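Local coordinates for protein SMG-7 (Caenorhabditis elegans, PDB 3ZHE) that pairs with SMG-5 in a heterodimer of 14-3-3-like domains required for efficient nonsense-mediated mRNA decay, at residues Ile260-Met264 against Ile318-Cys324. Sequence-based numbering, arbitrary orientation.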
# COMPACT_ATOMS: atom_id res chain seq x y z
N ILE B 260 14.67 16.61 26.78
CA ILE B 260 15.80 15.82 27.23
C ILE B 260 16.79 15.52 26.11
O ILE B 260 18.00 15.73 26.27
CB ILE B 260 15.34 14.49 27.88
CG1 ILE B 260 14.56 14.77 29.16
CG2 ILE B 260 16.53 13.59 28.16
CD1 ILE B 260 15.31 15.63 30.16
N VAL B 261 16.29 15.04 24.98
CA VAL B 261 17.13 14.72 23.83
C VAL B 261 17.94 15.92 23.29
O VAL B 261 19.15 15.79 23.08
CB VAL B 261 16.34 14.02 22.69
CG1 VAL B 261 17.07 14.13 21.36
CG2 VAL B 261 16.07 12.57 23.04
N PRO B 262 17.29 17.08 23.07
CA PRO B 262 18.08 18.23 22.62
C PRO B 262 19.10 18.68 23.67
O PRO B 262 20.14 19.23 23.31
CB PRO B 262 17.03 19.33 22.42
CG PRO B 262 15.75 18.59 22.21
CD PRO B 262 15.85 17.39 23.09
N LEU B 263 18.79 18.45 24.94
CA LEU B 263 19.69 18.84 26.02
C LEU B 263 20.95 17.99 26.02
O LEU B 263 22.04 18.49 26.29
CB LEU B 263 18.97 18.76 27.38
CG LEU B 263 19.62 19.53 28.53
CD1 LEU B 263 19.76 21.00 28.17
CD2 LEU B 263 18.81 19.36 29.81
N MET B 264 20.80 16.71 25.71
CA MET B 264 21.94 15.80 25.60
C MET B 264 22.92 16.27 24.54
O MET B 264 24.13 16.31 24.78
CB MET B 264 21.48 14.38 25.25
CG MET B 264 20.70 13.68 26.34
SD MET B 264 20.44 11.93 25.98
CE MET B 264 22.12 11.37 25.71
N ILE B 318 12.85 7.90 29.30
CA ILE B 318 13.36 9.22 29.64
C ILE B 318 14.36 9.10 30.79
O ILE B 318 15.38 9.79 30.82
CB ILE B 318 12.22 10.20 30.02
CG1 ILE B 318 11.32 10.45 28.80
CG2 ILE B 318 12.79 11.51 30.54
CD1 ILE B 318 10.29 11.53 29.02
N LEU B 319 14.06 8.20 31.72
CA LEU B 319 14.95 7.92 32.84
C LEU B 319 16.29 7.37 32.37
O LEU B 319 17.34 7.81 32.83
CB LEU B 319 14.29 6.92 33.79
CG LEU B 319 15.14 6.49 34.99
CD1 LEU B 319 15.30 7.63 35.98
CD2 LEU B 319 14.54 5.26 35.66
N ALA B 320 16.24 6.41 31.46
CA ALA B 320 17.46 5.81 30.91
C ALA B 320 18.27 6.84 30.13
O ALA B 320 19.50 6.77 30.09
CB ALA B 320 17.11 4.62 30.03
N LEU B 321 17.57 7.80 29.52
CA LEU B 321 18.23 8.90 28.83
C LEU B 321 18.93 9.81 29.83
O LEU B 321 20.04 10.28 29.58
CB LEU B 321 17.22 9.70 28.01
CG LEU B 321 16.78 9.10 26.67
CD1 LEU B 321 15.87 10.06 25.93
CD2 LEU B 321 17.98 8.72 25.82
N LEU B 322 18.27 10.04 30.96
CA LEU B 322 18.85 10.85 32.03
C LEU B 322 20.10 10.18 32.60
O LEU B 322 21.02 10.85 33.07
CB LEU B 322 17.82 11.10 33.13
CG LEU B 322 16.69 12.07 32.78
CD1 LEU B 322 15.72 12.21 33.95
CD2 LEU B 322 17.25 13.42 32.38
N LEU B 323 20.12 8.85 32.55
CA LEU B 323 21.25 8.09 33.08
C LEU B 323 22.45 8.08 32.13
O LEU B 323 23.51 7.57 32.47
CB LEU B 323 20.82 6.65 33.39
CG LEU B 323 20.59 6.31 34.86
CD1 LEU B 323 19.72 7.36 35.54
CD2 LEU B 323 19.97 4.93 34.99
N CYS B 324 22.27 8.66 30.95
CA CYS B 324 23.35 8.72 29.96
C CYS B 324 24.39 9.77 30.31
O CYS B 324 25.44 9.86 29.68
CB CYS B 324 22.79 8.99 28.56
SG CYS B 324 21.88 7.61 27.83
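Ile318 offers its CG2 methyl to CG1 of Ile260 at 4.0 Å, the two branched chains meeting at about a right angle where the backbones come within 7.4 Å, CA to CA. One turn on, Leu321 points toward helix 257-270 and meets three residues of it. Its CB packs on Ile260 CG2, while the forked end divides its contacts: CD1 touches Val261 CG2 at 3.8 Å and CD2 lies beside Met264 SD. A leucine suits this place because its two methyls can serve different neighbours. In Leu322, CD1 is anti to CA (chi2 179°), and the other methyl, CD2, is the one turned to Ile260 CD1, 3.7 Å away. Ile260 thus uses three separate carbons on three partners, as a beta-branched chain with a further methyl can. Cys324, with a short side chain, presents its CB to Met264 CE at 3.8 Å; the long, unbranched methionine spans the wider gap there, its methyl turned by a bend at chi3 (55°). No hydrogen bond joins the segments, which run nearly parallel (16°). Helix 277-304 comes between them in sequence, and its Trp288 packs on Met264 and donates to Leu322 O. Such parallel packing of alternate helices is consistent with a TPR-like, Est1-type alpha-helical domain.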